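Local atomic coordinates of putative trimethylamine methyltransferase (Rhizobium meliloti, PDB entry 4YYC), a protein that probably acts as a methyltransferase of the trimethylamine methyltransferase (MttB) family. Residues G74-D79 / R95-H100; F164-Y169 / S491-Y496; F275-A280 / A320-Q325; P312-T317 / G351-T356. All blocks are in the same frame, centred on the assembly; numbering follows the deposited sequence. Where two conformers were deposited one is given.

Interaction 1 (G74-D79 / R95-H100); sequences GIEFRD and RGQRVH
Ile75 and Val99 form a hydrogen-bonded antiparallel pair, each N giving to the other's O, and beside them Glu76 and Arg98 make a non-hydrogen-bonded pair; strands 75-77 and 98-100 thus meet inside a small mixed sheet, the second strand entered through the type II' turn from Arg95 to Arg98. The Glu76 side chain is a worked example of how such a pair gathers charge. Its CB lies 4.0 Å from Gln97 O. CG, anti to the carbonyl carbon (chi1 -61°), comes 3.6 Å from Arg98 NE. A bend at chi2 then lets the carboxylate serve two arginines: OE2 accepts from Arg98 NE at 2.7 Å, met on its anti side, while OE1 uses its anti lone pair for Arg78 NE at 2.8 Å. The carboxylate and the Arg98 guanidinium are turned 72° apart, and that grip runs through NE alone, NH1 being held by Ile73 O. With an alanine in place of Glu76, both arginines would probably lose their shared counter-charge and the Arg78 guanidinium would be freer to turn. Pro441 of the second subunit packs over Glu76 and Arg98. On the face bearing Ile75 and Val99, Phe77 CD1 touches Val99 CG2 at 3.7 Å, and both side chains touch Leu84 of helix 81-90. Beyond the strand end, Asp79 N reaches Gln97 OE1 at 2.8 Å in a nearly straight bond (175°), the donor standing above the amide's carbonyl plane.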
# COMPACT_ATOMS: atom_id res chain seq x y z
N GLY A 74 35.18 1.32 -9.47
CA GLY A 74 35.64 0.91 -8.16
C GLY A 74 34.87 1.56 -7.03
O GLY A 74 33.96 2.35 -7.24
N ILE A 75 35.24 1.18 -5.83
CA ILE A 75 34.61 1.68 -4.60
C ILE A 75 35.72 2.18 -3.69
O ILE A 75 36.73 1.51 -3.51
CB ILE A 75 33.85 0.55 -3.90
CG1 ILE A 75 32.80 -0.08 -4.83
CG2 ILE A 75 33.23 1.04 -2.61
CD1 ILE A 75 31.62 0.78 -5.19
N GLU A 76 35.55 3.36 -3.13
CA GLU A 76 36.53 3.89 -2.16
C GLU A 76 36.38 3.21 -0.80
O GLU A 76 35.28 3.10 -0.28
CB GLU A 76 36.33 5.39 -1.97
CG GLU A 76 36.53 6.21 -3.24
CD GLU A 76 37.92 6.80 -3.33
OE1 GLU A 76 38.31 7.55 -2.41
OE2 GLU A 76 38.65 6.50 -4.30
N PHE A 77 37.50 2.79 -0.21
CA PHE A 77 37.56 2.33 1.15
C PHE A 77 38.48 3.33 1.79
O PHE A 77 39.69 3.26 1.62
CB PHE A 77 38.06 0.89 1.23
CG PHE A 77 36.98 -0.13 0.93
CD1 PHE A 77 36.48 -0.29 -0.36
CD2 PHE A 77 36.43 -0.89 1.96
CE1 PHE A 77 35.44 -1.17 -0.60
CE2 PHE A 77 35.39 -1.77 1.72
CZ PHE A 77 34.88 -1.91 0.45
N ARG A 78 37.92 4.31 2.50
CA ARG A 78 38.71 5.47 2.93
C ARG A 78 39.23 5.40 4.36
O ARG A 78 38.54 4.93 5.23
CB ARG A 78 37.91 6.74 2.76
CG ARG A 78 37.61 7.00 1.32
CD ARG A 78 36.89 8.32 1.12
NE ARG A 78 36.79 8.66 -0.30
CZ ARG A 78 36.09 9.71 -0.76
NH1 ARG A 78 35.41 10.49 0.08
NH2 ARG A 78 36.04 9.97 -2.06
N ASP A 79 40.45 5.88 4.54
CA ASP A 79 41.08 6.04 5.83
C ASP A 79 41.15 4.73 6.61
O ASP A 79 41.05 4.75 7.83
CB ASP A 79 40.35 7.17 6.63
CG ASP A 79 40.32 8.48 5.87
OD1 ASP A 79 41.38 8.97 5.53
OD2 ASP A 79 39.22 8.99 5.53
N ARG A 95 44.08 1.31 -6.06
CA ARG A 95 44.68 2.52 -6.64
C ARG A 95 44.38 3.67 -5.70
O ARG A 95 43.26 4.19 -5.68
CB ARG A 95 44.10 2.78 -8.03
CG ARG A 95 44.28 1.63 -9.00
CD ARG A 95 43.77 1.98 -10.39
NE ARG A 95 43.44 0.75 -11.12
CZ ARG A 95 42.51 0.63 -12.09
NH1 ARG A 95 41.79 1.68 -12.53
NH2 ARG A 95 42.29 -0.57 -12.61
N GLY A 96 45.36 4.04 -4.88
CA GLY A 96 45.09 4.96 -3.76
C GLY A 96 44.11 4.32 -2.78
O GLY A 96 44.39 3.24 -2.25
N GLN A 97 42.97 4.95 -2.58
CA GLN A 97 41.91 4.41 -1.74
C GLN A 97 40.80 3.81 -2.55
O GLN A 97 39.80 3.40 -1.97
CB GLN A 97 41.37 5.50 -0.82
CG GLN A 97 42.46 6.09 0.03
CD GLN A 97 41.90 6.90 1.16
OE1 GLN A 97 42.08 6.57 2.33
NE2 GLN A 97 41.18 7.96 0.82
N ARG A 98 40.97 3.71 -3.88
CA ARG A 98 39.92 3.15 -4.74
C ARG A 98 40.21 1.67 -4.97
O ARG A 98 41.31 1.32 -5.43
CB ARG A 98 39.91 3.86 -6.08
CG ARG A 98 38.74 3.51 -6.99
CD ARG A 98 37.44 4.11 -6.51
NE ARG A 98 37.49 5.57 -6.60
CZ ARG A 98 37.34 6.29 -7.70
NH1 ARG A 98 37.08 5.72 -8.90
NH2 ARG A 98 37.44 7.62 -7.60
N VAL A 99 39.24 0.82 -4.67
CA VAL A 99 39.37 -0.60 -4.92
C VAL A 99 38.63 -0.98 -6.21
O VAL A 99 37.44 -0.76 -6.29
CB VAL A 99 38.83 -1.42 -3.75
CG1 VAL A 99 39.10 -2.88 -4.00
CG2 VAL A 99 39.49 -0.97 -2.45
N HIS A 100 39.37 -1.52 -7.19
CA HIS A 100 38.80 -2.01 -8.44
C HIS A 100 38.70 -3.53 -8.36
O HIS A 100 39.69 -4.22 -8.05
CB HIS A 100 39.65 -1.57 -9.63
CG HIS A 100 39.69 -0.09 -9.82
ND1 HIS A 100 38.89 0.57 -10.73
CD2 HIS A 100 40.41 0.88 -9.19
CE1 HIS A 100 39.13 1.87 -10.67
NE2 HIS A 100 40.06 2.08 -9.75
O HOH W 1 40.49 9.04 -2.06
O HOH W 2 41.86 3.35 3.03
O HOH W 3 40.27 9.84 2.64

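Interaction 2 (F164-Y169 / S491-Y496); sequences FVKLAY and SWLEHY
Near-perpendicular helix packing joins Lys166, Leu167 and Tyr169 of helix 158-170 to Trp492, Leu493 and Tyr496 at the end of helix 481-495. The two short axes cross at 92° and approach to 10.0 Å, so the contact is confined to a compact patch filled by long side chains. Its centre is a CH-pi contact: Lys166 CG sits 3.7 Å from the centroid of the Tyr496 ring, almost directly above it. The extended chain of the lysine carries on across the same face, CB near CD1 and CE1, CD near CD2, and Lys166 CE 3.7 Å from Tyr496 CE2. Tyr496, the first residue to leave the helix, can offer that face because its CG is anti to the backbone N (chi1 171°), which sends the ring out toward helix 158-170; its OH bonds to Tyr203 O, just past helix 192-202. Tyr169 joins the Tyr496 ring, its CD2 lying 3.7 Å from Tyr496 CE1, with the two ring planes at 81°. In another part of the patch Leu167 puts one branch against the partner helix: CD2 touches Leu493 CG at 3.9 Å and Trp492 CE3 at 4.0 Å. Both Leu167 and Trp492 also rest on helix 404-420, through Phe407 and Met408 respectively, so three helices meet around this leucine. The charged end of the lysine is handled separately from its apolar stem. Lys166 NZ donates to a water at 3.0 Å, and that water in turn donates to Leu493 O at 2.7 Å.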
# COMPACT_ATOMS: atom_id res chain seq x y z
N PHE A 164 10.56 4.54 24.06
CA PHE A 164 10.47 3.83 22.78
C PHE A 164 10.83 2.37 22.92
O PHE A 164 10.20 1.54 22.29
CB PHE A 164 11.25 4.51 21.67
CG PHE A 164 10.56 5.75 21.10
CD1 PHE A 164 9.45 5.63 20.27
CD2 PHE A 164 11.05 7.04 21.36
CE1 PHE A 164 8.82 6.76 19.76
CE2 PHE A 164 10.39 8.19 20.86
CZ PHE A 164 9.26 8.02 20.09
N VAL A 165 11.84 2.06 23.75
CA VAL A 165 12.14 0.68 24.01
C VAL A 165 10.94 -0.03 24.65
O VAL A 165 10.59 -1.14 24.27
CB VAL A 165 13.42 0.50 24.82
CG1 VAL A 165 13.62 -0.96 25.17
CG2 VAL A 165 14.61 0.97 24.00
N LYS A 166 10.32 0.63 25.62
CA LYS A 166 9.13 0.09 26.26
C LYS A 166 7.99 -0.16 25.27
O LYS A 166 7.37 -1.21 25.28
CB LYS A 166 8.65 1.00 27.40
CG LYS A 166 9.63 1.14 28.58
CD LYS A 166 9.08 2.14 29.58
CE LYS A 166 9.95 2.21 30.81
NZ LYS A 166 9.53 3.23 31.79
N LEU A 167 7.71 0.84 24.41
CA LEU A 167 6.63 0.69 23.44
C LEU A 167 6.91 -0.40 22.43
O LEU A 167 6.00 -1.14 22.02
CB LEU A 167 6.38 2.02 22.73
CG LEU A 167 5.84 3.17 23.61
CD1 LEU A 167 5.78 4.41 22.74
CD2 LEU A 167 4.48 2.90 24.19
N ALA A 168 8.18 -0.54 22.04
CA ALA A 168 8.58 -1.61 21.15
C ALA A 168 8.44 -3.00 21.80
O ALA A 168 8.05 -3.96 21.13
CB ALA A 168 10.01 -1.42 20.67
N TYR A 169 8.76 -3.08 23.09
CA TYR A 169 8.58 -4.32 23.86
C TYR A 169 7.10 -4.72 23.89
O TYR A 169 6.76 -5.88 23.73
CB TYR A 169 9.14 -4.14 25.28
CG TYR A 169 8.80 -5.25 26.20
CD1 TYR A 169 9.43 -6.48 26.09
CD2 TYR A 169 7.79 -5.11 27.16
CE1 TYR A 169 9.14 -7.51 26.96
CE2 TYR A 169 7.48 -6.14 28.04
CZ TYR A 169 8.15 -7.33 27.92
OH TYR A 169 7.86 -8.37 28.75
N SER A 491 -1.42 4.94 28.03
CA SER A 491 -1.96 3.80 28.70
C SER A 491 -0.95 2.66 28.74
O SER A 491 -0.73 2.05 29.79
CB SER A 491 -3.24 3.32 28.03
OG SER A 491 -3.81 2.31 28.84
N TRP A 492 -0.33 2.39 27.59
CA TRP A 492 0.69 1.35 27.53
C TRP A 492 1.84 1.65 28.49
O TRP A 492 2.32 0.76 29.21
CB TRP A 492 1.23 1.18 26.12
CG TRP A 492 0.37 0.43 25.17
CD1 TRP A 492 -0.95 0.14 25.28
CD2 TRP A 492 0.80 -0.09 23.91
NE1 TRP A 492 -1.38 -0.52 24.13
CE2 TRP A 492 -0.31 -0.69 23.30
CE3 TRP A 492 2.04 -0.13 23.25
CZ2 TRP A 492 -0.22 -1.31 22.05
CZ3 TRP A 492 2.11 -0.73 22.02
CH2 TRP A 492 0.99 -1.32 21.44
N LEU A 493 2.28 2.90 28.52
CA LEU A 493 3.45 3.25 29.35
C LEU A 493 3.09 3.17 30.84
O LEU A 493 3.94 2.76 31.66
CB LEU A 493 3.97 4.61 28.99
CG LEU A 493 4.74 4.67 27.67
CD1 LEU A 493 4.98 6.12 27.31
CD2 LEU A 493 6.06 3.90 27.73
N GLU A 494 1.85 3.48 31.18
CA GLU A 494 1.37 3.30 32.56
C GLU A 494 1.32 1.86 33.00
O GLU A 494 1.62 1.57 34.17
CB GLU A 494 -0.01 3.96 32.76
CG GLU A 494 0.13 5.45 32.83
N HIS A 495 0.97 0.94 32.10
CA HIS A 495 0.84 -0.46 32.43
C HIS A 495 2.05 -1.32 32.23
O HIS A 495 2.07 -2.46 32.67
CB HIS A 495 -0.40 -1.02 31.77
CG HIS A 495 -1.64 -0.40 32.34
ND1 HIS A 495 -2.26 0.69 31.77
CD2 HIS A 495 -2.29 -0.62 33.52
CE1 HIS A 495 -3.28 1.06 32.52
NE2 HIS A 495 -3.33 0.28 33.58
N TYR A 496 3.07 -0.76 31.62
CA TYR A 496 4.31 -1.46 31.36
C TYR A 496 4.92 -2.10 32.60
O TYR A 496 4.94 -1.49 33.68
CB TYR A 496 5.32 -0.47 30.76
CG TYR A 496 6.70 -1.02 30.63
CD1 TYR A 496 7.08 -1.75 29.53
CD2 TYR A 496 7.65 -0.77 31.62
CE1 TYR A 496 8.38 -2.24 29.41
CE2 TYR A 496 8.93 -1.26 31.51
CZ TYR A 496 9.29 -2.00 30.40
OH TYR A 496 10.57 -2.47 30.28
O HOH W 4 6.58 3.43 31.87

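Interaction 3 (F275-A280 / A320-Q325); sequences FILSGA and ASISMQ
Leu277 and Ala320 are paired in parallel where a beta-alpha-beta crossover, strand 269-277, helix 286-307 and strand 313-322, brings its two strands side by side. The first shell is backbone: Ala320 N donates to Ile276 O at 3.0 Å, and Ser278 N to Ala320 O at 2.8 Å, so that Ala320 bonds to both chain neighbours of Leu277. Over the face that carries their side chains, Leu277 CD2 packs against Ala320 CB at 3.5 Å, and Leu277 CB against Ile322 CG2 at 3.7 Å. Ile322 reaches further along the departing chain. Its CG1 stands in the crowded position between the backbone N and the carbonyl carbon (chi1 56°), which brings it 3.4 Å from Ser278 O and lays CD1 against Gly279. At Gly279's backbone angles a side chain would jam against the preceding carbonyl, and Ile322 CD1 would crowd it too. Further out, Ser321 OG bonds to Thr330 OG1 of strand 329-330, and Leu446 of the second subunit packs on both Ala280 and Ile322 at the dimer interface. Past the last direct bond the two chains diverge, and a water spans them, donating to Ser278 O at 3.0 Å and accepting from Ile322 N at 3.2 Å.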
# COMPACT_ATOMS: atom_id res chain seq x y z
N PHE A 275 22.96 4.52 1.38
CA PHE A 275 22.08 5.56 1.88
C PHE A 275 21.85 6.55 0.75
O PHE A 275 22.72 7.40 0.47
CB PHE A 275 22.70 6.25 3.08
CG PHE A 275 21.79 7.24 3.75
CD1 PHE A 275 20.87 6.80 4.70
CD2 PHE A 275 21.79 8.56 3.38
CE1 PHE A 275 19.99 7.69 5.30
CE2 PHE A 275 20.92 9.48 3.98
CZ PHE A 275 20.02 9.03 4.93
N ILE A 276 20.71 6.41 0.09
CA ILE A 276 20.51 7.03 -1.20
C ILE A 276 19.24 7.85 -1.30
O ILE A 276 18.16 7.40 -0.89
CB ILE A 276 20.56 5.98 -2.28
CG1 ILE A 276 22.04 5.60 -2.49
CG2 ILE A 276 19.95 6.41 -3.60
CD1 ILE A 276 22.15 4.35 -3.29
N LEU A 277 19.40 9.08 -1.78
CA LEU A 277 18.32 9.85 -2.36
C LEU A 277 18.59 9.87 -3.86
O LEU A 277 19.59 10.47 -4.32
CB LEU A 277 18.32 11.26 -1.80
CG LEU A 277 18.12 11.33 -0.27
CD1 LEU A 277 18.17 12.79 0.13
CD2 LEU A 277 16.80 10.68 0.11
N SER A 278 17.72 9.27 -4.64
CA SER A 278 17.94 9.15 -6.08
C SER A 278 17.94 10.54 -6.70
O SER A 278 17.09 11.36 -6.37
CB SER A 278 16.89 8.29 -6.75
OG SER A 278 17.07 6.93 -6.41
N GLY A 279 18.91 10.80 -7.59
CA GLY A 279 19.13 12.15 -8.10
C GLY A 279 20.20 12.93 -7.36
O GLY A 279 20.72 13.94 -7.86
N ALA A 280 20.53 12.52 -6.15
CA ALA A 280 21.55 13.22 -5.37
C ALA A 280 22.71 12.27 -5.08
O ALA A 280 23.84 12.55 -5.52
CB ALA A 280 20.95 13.77 -4.09
N ALA A 320 15.27 6.72 -1.12
CA ALA A 320 14.19 7.66 -1.27
C ALA A 320 14.47 8.52 -2.49
O ALA A 320 15.48 8.30 -3.21
CB ALA A 320 14.08 8.48 0.00
N SER A 321 13.57 9.44 -2.80
CA SER A 321 13.76 10.34 -3.94
C SER A 321 14.05 11.75 -3.45
O SER A 321 14.14 11.99 -2.23
CB SER A 321 12.54 10.28 -4.88
OG SER A 321 11.34 10.22 -4.14
N ILE A 322 14.20 12.66 -4.39
CA ILE A 322 14.32 14.09 -4.06
C ILE A 322 13.26 14.87 -4.81
O ILE A 322 12.77 14.41 -5.84
CB ILE A 322 15.69 14.71 -4.36
CG1 ILE A 322 16.08 14.52 -5.82
CG2 ILE A 322 16.74 14.12 -3.45
CD1 ILE A 322 17.36 15.23 -6.16
N SER A 323 12.89 16.01 -4.26
CA SER A 323 11.99 16.95 -4.94
C SER A 323 12.85 17.68 -5.98
O SER A 323 13.85 18.30 -5.63
CB SER A 323 11.37 17.94 -3.94
N MSE A 324 12.46 17.56 -7.26
CA MSE A 324 13.13 18.25 -8.37
C MSE A 324 13.03 19.77 -8.20
O MSE A 324 13.91 20.50 -8.65
CB MSE A 324 12.54 17.80 -9.72
N GLN A 325 11.96 20.24 -7.55
CA GLN A 325 11.80 21.67 -7.22
C GLN A 325 12.77 22.08 -6.12
O GLN A 325 13.60 22.98 -6.31
CB GLN A 325 10.35 21.99 -6.82
O HOH W 5 15.21 5.76 -4.68
O HOH W 6 14.31 11.58 -7.42

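Interaction 4 (P312-T317 / G351-T356); sequences PVLFGT and GLPFRT
Phe315 and Phe354, in register on one face where strand 313-322 runs parallel to a weakly bonded strand at about 354-355, meet as an offset edge-to-face aromatic pair, the edge of Phe354 toward the face of Phe315. The centroids are 5.8 Å apart and the planes are inclined at 66°, with the two CD1 atoms 3.8 Å apart. Both rings leave with CG anti to the backbone N, Phe354 at chi1 179°, which sends them down the same side of the sheet. Phe354 CD1 also lies 3.3 Å from Phe315 O, the carbonyl that accepts from Arg355 N at 2.8 Å. Replacing Phe354 by an alanine would probably open a gap beside the Phe315 face and strip Ala343 and Ala347 of helix 334-350 of the ring they pack on. Upstream, Phe315 N donates to Pro353 O at 2.8 Å, and Leu352 CD2 touches Val313 CG1 at 4.1 Å. On the other face Arg355 lays its guanidinium over Thr317 O and gives an NH2 bond to an unknown ligand, probably from the crystallisation liquor. Strand, covering helix and parallel strand, with the ligand contact near the strands' C-terminal ends, are consistent with the TIM barrel of the MttB family.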
# COMPACT_ATOMS: atom_id res chain seq x y z
N PRO A 312 27.76 -13.02 9.59
CA PRO A 312 26.44 -12.74 9.00
C PRO A 312 26.33 -11.32 8.43
O PRO A 312 26.82 -10.33 9.01
CB PRO A 312 25.45 -12.97 10.15
CG PRO A 312 26.25 -12.96 11.37
CD PRO A 312 27.68 -13.24 11.04
N VAL A 313 25.74 -11.22 7.24
CA VAL A 313 25.70 -9.93 6.57
C VAL A 313 24.41 -9.81 5.74
O VAL A 313 23.99 -10.76 5.09
CB VAL A 313 26.97 -9.68 5.70
CG1 VAL A 313 27.18 -10.71 4.64
CG2 VAL A 313 26.94 -8.27 5.07
N LEU A 314 23.79 -8.63 5.78
CA LEU A 314 22.58 -8.36 5.03
C LEU A 314 22.83 -7.38 3.89
O LEU A 314 23.66 -6.47 4.01
CB LEU A 314 21.48 -7.74 5.93
CG LEU A 314 20.87 -8.64 7.00
CD1 LEU A 314 21.79 -8.83 8.18
CD2 LEU A 314 19.51 -8.11 7.39
N PHE A 315 22.07 -7.55 2.80
CA PHE A 315 21.94 -6.59 1.73
C PHE A 315 20.90 -5.57 2.19
O PHE A 315 19.69 -5.89 2.27
CB PHE A 315 21.45 -7.38 0.48
CG PHE A 315 21.34 -6.62 -0.82
CD1 PHE A 315 20.68 -5.43 -0.92
CD2 PHE A 315 21.83 -7.17 -1.98
CE1 PHE A 315 20.55 -4.79 -2.13
CE2 PHE A 315 21.67 -6.58 -3.21
CZ PHE A 315 21.05 -5.37 -3.28
N GLY A 316 21.35 -4.36 2.49
CA GLY A 316 20.47 -3.27 2.93
C GLY A 316 20.29 -2.26 1.83
O GLY A 316 21.04 -2.24 0.86
N THR A 317 19.25 -1.46 1.93
CA THR A 317 19.05 -0.35 1.04
C THR A 317 18.22 0.68 1.86
O THR A 317 17.14 0.34 2.33
CB THR A 317 18.27 -0.80 -0.22
OG1 THR A 317 19.12 -1.58 -1.09
CG2 THR A 317 17.76 0.36 -1.02
N GLY A 351 21.95 -14.12 -2.48
CA GLY A 351 21.90 -15.01 -1.35
C GLY A 351 22.06 -14.38 0.02
O GLY A 351 22.54 -15.04 0.93
N LEU A 352 21.72 -13.10 0.15
CA LEU A 352 21.80 -12.41 1.44
C LEU A 352 20.42 -12.00 1.90
O LEU A 352 19.59 -11.55 1.10
CB LEU A 352 22.66 -11.14 1.35
CG LEU A 352 24.11 -11.35 0.87
CD1 LEU A 352 24.82 -10.01 0.83
CD2 LEU A 352 24.83 -12.36 1.71
N PRO A 353 20.17 -12.10 3.22
CA PRO A 353 18.94 -11.48 3.73
C PRO A 353 18.88 -9.98 3.41
O PRO A 353 19.90 -9.32 3.31
CB PRO A 353 19.02 -11.71 5.25
CG PRO A 353 20.03 -12.77 5.43
CD PRO A 353 21.02 -12.61 4.31
N PHE A 354 17.66 -9.47 3.21
CA PHE A 354 17.42 -8.16 2.62
C PHE A 354 16.75 -7.23 3.65
O PHE A 354 15.83 -7.63 4.35
CB PHE A 354 16.51 -8.36 1.39
CG PHE A 354 16.16 -7.11 0.70
CD1 PHE A 354 17.14 -6.31 0.17
CD2 PHE A 354 14.84 -6.74 0.58
CE1 PHE A 354 16.81 -5.11 -0.47
CE2 PHE A 354 14.50 -5.56 -0.04
CZ PHE A 354 15.49 -4.75 -0.60
N ARG A 355 17.22 -5.98 3.68
CA ARG A 355 16.64 -4.91 4.48
C ARG A 355 16.34 -3.73 3.57
O ARG A 355 17.15 -3.35 2.75
CB ARG A 355 17.64 -4.44 5.57
CG ARG A 355 17.27 -3.14 6.30
CD ARG A 355 17.96 -1.93 5.70
NE ARG A 355 17.29 -0.69 6.03
CZ ARG A 355 17.88 0.49 6.15
NH1 ARG A 355 19.20 0.63 6.14
NH2 ARG A 355 17.14 1.56 6.34
N THR A 356 15.15 -3.18 3.71
CA THR A 356 14.73 -1.95 3.02
C THR A 356 13.41 -1.49 3.66
O THR A 356 12.89 -2.12 4.56
CB THR A 356 14.51 -2.11 1.48
OG1 THR A 356 14.54 -0.80 0.85
CG2 THR A 356 13.19 -2.77 1.14

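From the N terminus, interaction 1 closes first, a short loop around helix 81-90 that joins strands 75-77 and 98-100, and is finished before any other contact opens. Interaction 2 opens at 164-169 and closes only at 491-496, tying helix 158-170 to helix 481-495 late in the chain, so its long loop encloses the remaining two. Those cross: 275-280 opens interaction 3, 312-317 opens interaction 4, then 320-325 and 351-356 close them in that order. Both use strand 313-322, joining it to strand 269-277 near one end and to strand 354-355 near the other, within one sheet. Interactions 1 and 3 both touch the second subunit.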